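Local coordinates for two-domain protein containing predicted PHP-like metal-dependent phosphoesterase (Bacteroides vulgatus ATCC 8482, PDB 3E38) that binds three zinc ions in a PHP-like domain, probably acting as a metal-dependent phosphoesterase, and carries an Ig-like domain behind it, at residues R96-G101 with P152-L157; F134-G139 with G165-N170. One frame throughout, in Å; residues are numbered along the deposited sequence.

Overall arrangement
Both contacts lie in the PHP-like domain, and helix 152-159 connects them: it packs on the 96-101 loop in interaction 1 and, in sequence, runs between the two strands paired in interaction 2. Interaction 2 is buried throughout, its centre about 10 Å from that of the chain, and combines strand pairing with a polar network beside the zinc ions. Interaction 1 is partly buried, its centre about 23 Å from that of the chain, and relies on apolar packing around a single hydrogen bond. Their centres are about 13 Å apart, and they meet where the Trp-135 and His-154 rings stack. The loop of interaction 1 leads into strand 102-106, whose His-102 binds the same zinc as His-137.

Interaction 1. Residues R96-G101 with P152-L157; sequences RAMAPG and PEHTAL
Pro-100 and Glu-153 mark the closest approach of the backbones, 5.7 Å between their CA atoms, where a loop with consecutive cis peptide bonds before Ala-99 and Pro-100 meets the first turn of helix 152-159. With CG beside its own backbone N (chi1 -55°), His-154 bridges to the loop by its ring, and NE2 donates to Pro-100 O at 2.8 Å. The oxygen lies in the ring plane, but NE2 comes in well off the C=O direction (106°) and tilted out of the carbonyl plane. The selenium of Met-98, a selenomethionine, also sits at the ring edge, SE to CE1 of His-154 3.6 Å. On the flanks, the methyl of Ala-99 packs against the carboxylate of Glu-153, CB to OE1 3.5 Å, and Leu-157 CD1 presses tightly on Pro-100 CB at 3.4 Å. Tyr-119 of helix 119-128 touches both Pro-100 and Glu-153. A leucine in place of His-154 would probably leave Pro-100 O without this donor and the backbone N of Trp-151 without its acceptor. Because ND1 accepts from Trp-151 N while NE2 donates to Pro-100 O, the bonding is consistent with a neutral imidazole protonated at NE2, tying the loop to the helix start.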
# COMPACT_ATOMS: atom_id res chain seq x y z
N ARG B 96 16.38 24.05 26.14
CA ARG B 96 16.53 25.46 26.44
C ARG B 96 16.34 26.34 25.21
O ARG B 96 16.26 25.89 24.10
CB ARG B 96 17.92 25.68 27.00
CG ARG B 96 18.19 24.84 28.22
CD ARG B 96 17.48 25.40 29.46
NE ARG B 96 17.81 24.59 30.64
CZ ARG B 96 18.03 25.10 31.85
NH1 ARG B 96 18.01 26.40 32.04
NH2 ARG B 96 18.36 24.29 32.85
N ALA B 97 16.26 27.63 25.47
CA ALA B 97 16.19 28.66 24.43
C ALA B 97 17.46 28.63 23.60
O ALA B 97 18.50 28.17 24.07
CB ALA B 97 16.00 30.07 25.06
N MSE B 98 17.35 29.12 22.36
CA MSE B 98 18.53 29.27 21.49
C MSE B 98 19.18 30.60 21.84
O MSE B 98 18.46 31.59 21.86
CB MSE B 98 18.13 29.31 20.02
CG MSE B 98 19.28 29.60 19.06
SE MSE B 98 20.54 28.07 18.94
CE MSE B 98 19.21 26.64 18.66
N ALA B 99 20.49 30.68 22.11
CA ALA B 99 21.41 29.54 22.18
C ALA B 99 21.41 29.06 23.64
O ALA B 99 21.00 29.81 24.53
CB ALA B 99 22.81 29.95 21.72
N PRO B 100 21.89 27.83 23.91
CA PRO B 100 22.47 26.84 23.02
C PRO B 100 21.40 25.99 22.34
O PRO B 100 21.67 25.19 21.44
CB PRO B 100 23.24 25.97 24.00
CG PRO B 100 22.32 25.91 25.21
CD PRO B 100 21.54 27.22 25.21
N GLY B 101 20.18 26.18 22.78
CA GLY B 101 19.08 25.45 22.19
C GLY B 101 18.81 24.16 22.90
O GLY B 101 18.79 24.12 24.12
N PRO B 152 28.25 31.45 19.87
CA PRO B 152 29.47 31.37 20.69
C PRO B 152 29.33 30.36 21.83
O PRO B 152 30.32 29.88 22.38
CB PRO B 152 29.68 32.83 21.18
CG PRO B 152 28.72 33.69 20.35
CD PRO B 152 27.61 32.77 19.89
N GLU B 153 28.10 29.98 22.12
CA GLU B 153 27.79 29.01 23.18
C GLU B 153 28.03 27.60 22.71
O GLU B 153 28.32 26.71 23.49
CB GLU B 153 26.33 29.06 23.62
CG GLU B 153 25.96 30.28 24.41
CD GLU B 153 25.50 31.44 23.54
OE1 GLU B 153 25.85 31.52 22.35
OE2 GLU B 153 24.77 32.27 24.09
N HIS B 154 27.84 27.39 21.43
CA HIS B 154 28.06 26.08 20.88
C HIS B 154 29.58 25.89 20.88
O HIS B 154 30.11 24.82 21.11
CB HIS B 154 27.37 25.91 19.51
CG HIS B 154 25.90 26.23 19.54
ND1 HIS B 154 25.36 27.33 18.90
CD2 HIS B 154 24.87 25.62 20.19
CE1 HIS B 154 24.06 27.38 19.15
NE2 HIS B 154 23.74 26.36 19.94
N THR B 155 30.28 26.98 20.71
CA THR B 155 31.73 26.92 20.70
C THR B 155 32.22 26.58 22.08
O THR B 155 33.15 25.80 22.26
CB THR B 155 32.36 28.25 20.25
OG1 THR B 155 32.36 28.30 18.83
CG2 THR B 155 33.78 28.33 20.73
N ALA B 156 31.57 27.19 23.06
CA ALA B 156 31.94 26.98 24.45
C ALA B 156 31.67 25.54 24.79
O ALA B 156 32.55 24.79 25.18
CB ALA B 156 31.16 27.91 25.38
N LEU B 157 30.42 25.17 24.62
CA LEU B 157 29.98 23.80 24.92
C LEU B 157 30.92 22.78 24.28
O LEU B 157 31.29 21.79 24.89
CB LEU B 157 28.54 23.57 24.43
CG LEU B 157 27.42 24.07 25.33
CD1 LEU B 157 26.17 24.35 24.54
CD2 LEU B 157 27.17 23.04 26.44

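Interaction 2. Residues F134-G139 with G165-N170; sequences FWNHPG and GIEVAN. With ZN (zinc ion), chain H.
The zinc site that includes His-137 sits just beyond a pair of parallel strands, where Trp-135 and Ile-166 lie side by side; the chain leaving strand 132-135 brings His-137 to the metal, with Glu-167 and Asn-170 of the neighbouring strand close by. Trp-135 N donates to Gly-165 O at 3.0 Å, and Glu-167 N returns a nearly straight bond (177°) to Trp-135 O. On one side of the sheet Phe-134 sets its ring edge toward Glu-167, CE1 to OE2 3.6 Å; on the other, Ile-166 CG2 rests against Pro-138 CG at 3.6 Å, and Pro-138 CB lies over one face of the Trp-135 indole, toward its rim. With helix 152-159 the strands form a beta-alpha-beta unit, consistent with the distorted barrel of PHP domains, whose metals gather at the strand ends. Glu-167 belongs to the second shell. Its OE1 accepts two bonds from opposite faces of the carboxylate: His-137 N on the anti side at 2.9 Å, and Asn-170 ND2 on the syn side at 2.7 Å. OE2 bonds to Thr-192 OG1 and to ND1 of the zinc ligand His-24, so both oxygens of this buried acid are engaged. Asn-170 ND2 also bonds Asp-194, another zinc ligand, and lies at the edge of the His-137 ring, 3.7 Å from CD2. With CG between its backbone N and carbonyl carbon (chi1 43°), His-137 directs NE2 to the zinc at 2.2 Å; Glu-93 and His-102 also bind this ion. Asn-136 points away from the 165-170 strand, and its ND2 bonds Asn-104 OD1 and OE2 of the zinc ligand Glu-93.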
# COMPACT_ATOMS: atom_id res chain seq x y z
N PHE B 134 24.83 15.38 22.26
CA PHE B 134 24.72 15.97 20.94
C PHE B 134 23.69 17.08 20.80
O PHE B 134 22.70 17.13 21.47
CB PHE B 134 24.54 14.89 19.87
CG PHE B 134 23.30 14.03 20.05
CD1 PHE B 134 22.09 14.41 19.48
CD2 PHE B 134 23.37 12.84 20.76
CE1 PHE B 134 20.95 13.59 19.62
CE2 PHE B 134 22.25 12.01 20.89
CZ PHE B 134 21.03 12.40 20.32
N TRP B 135 24.02 18.03 19.93
CA TRP B 135 23.13 19.14 19.59
C TRP B 135 21.95 18.65 18.71
O TRP B 135 22.13 18.04 17.64
CB TRP B 135 23.96 20.23 18.92
CG TRP B 135 23.23 21.47 18.59
CD1 TRP B 135 22.03 21.88 19.08
CD2 TRP B 135 23.73 22.54 17.78
NE1 TRP B 135 21.72 23.12 18.59
CE2 TRP B 135 22.75 23.55 17.79
CE3 TRP B 135 24.90 22.73 17.05
CZ2 TRP B 135 22.90 24.74 17.07
CZ3 TRP B 135 25.06 23.91 16.36
CH2 TRP B 135 24.06 24.90 16.37
N ASN B 136 20.74 18.92 19.21
CA ASN B 136 19.51 18.59 18.49
C ASN B 136 19.02 19.68 17.54
O ASN B 136 19.07 20.86 17.82
CB ASN B 136 18.35 18.26 19.45
CG ASN B 136 18.67 17.17 20.43
OD1 ASN B 136 19.50 16.30 20.17
ND2 ASN B 136 18.04 17.22 21.59
N HIS B 137 18.50 19.22 16.40
CA HIS B 137 17.89 20.08 15.40
C HIS B 137 18.45 21.50 15.38
O HIS B 137 17.75 22.44 15.67
CB HIS B 137 16.36 20.13 15.58
CG HIS B 137 15.88 20.25 16.99
ND1 HIS B 137 15.98 21.42 17.72
CD2 HIS B 137 15.24 19.36 17.80
CE1 HIS B 137 15.45 21.24 18.91
NE2 HIS B 137 15.02 19.99 18.99
N PRO B 138 19.72 21.63 15.04
CA PRO B 138 20.28 22.98 14.99
C PRO B 138 19.44 23.89 14.10
O PRO B 138 19.21 25.06 14.40
CB PRO B 138 21.70 22.75 14.41
CG PRO B 138 21.76 21.27 13.98
CD PRO B 138 20.71 20.58 14.78
N GLY B 139 18.91 23.29 13.05
CA GLY B 139 18.17 24.00 12.01
C GLY B 139 16.69 24.26 12.23
O GLY B 139 16.06 25.00 11.47
N GLY B 165 28.43 15.20 19.14
CA GLY B 165 27.75 15.06 17.87
C GLY B 165 26.73 16.12 17.66
O GLY B 165 26.50 16.98 18.52
N ILE B 166 26.17 16.06 16.47
CA ILE B 166 25.09 16.96 16.06
C ILE B 166 24.15 16.19 15.20
O ILE B 166 24.58 15.36 14.42
CB ILE B 166 25.58 18.12 15.20
CG1 ILE B 166 26.79 18.77 15.84
CG2 ILE B 166 24.48 19.17 14.95
CD1 ILE B 166 27.33 19.93 15.00
N GLU B 167 22.86 16.44 15.40
CA GLU B 167 21.83 15.88 14.54
C GLU B 167 21.93 16.55 13.18
O GLU B 167 21.89 17.80 13.07
CB GLU B 167 20.45 16.08 15.12
CG GLU B 167 20.15 15.15 16.27
CD GLU B 167 18.70 15.28 16.77
OE1 GLU B 167 18.09 16.35 16.51
OE2 GLU B 167 18.20 14.33 17.45
N VAL B 168 22.14 15.72 12.16
CA VAL B 168 22.25 16.20 10.75
C VAL B 168 20.91 16.00 10.07
O VAL B 168 20.62 16.50 8.97
CB VAL B 168 23.38 15.51 9.92
CG1 VAL B 168 24.78 16.03 10.40
CG2 VAL B 168 23.24 13.95 9.92
N ALA B 169 20.08 15.27 10.79
CA ALA B 169 18.74 14.96 10.35
C ALA B 169 17.84 14.56 11.52
O ALA B 169 18.17 13.70 12.30
CB ALA B 169 18.78 13.88 9.28
N ASN B 170 16.71 15.26 11.61
CA ASN B 170 15.67 15.08 12.66
C ASN B 170 14.28 14.96 12.05
O ASN B 170 13.74 15.90 11.47
CB ASN B 170 15.72 16.26 13.65
CG ASN B 170 14.84 16.06 14.89
OD1 ASN B 170 13.65 15.91 14.76
ND2 ASN B 170 15.44 16.12 16.10
ZN ZN H . 14.08 19.51 20.93
O HOH W 1 13.91 17.80 20.35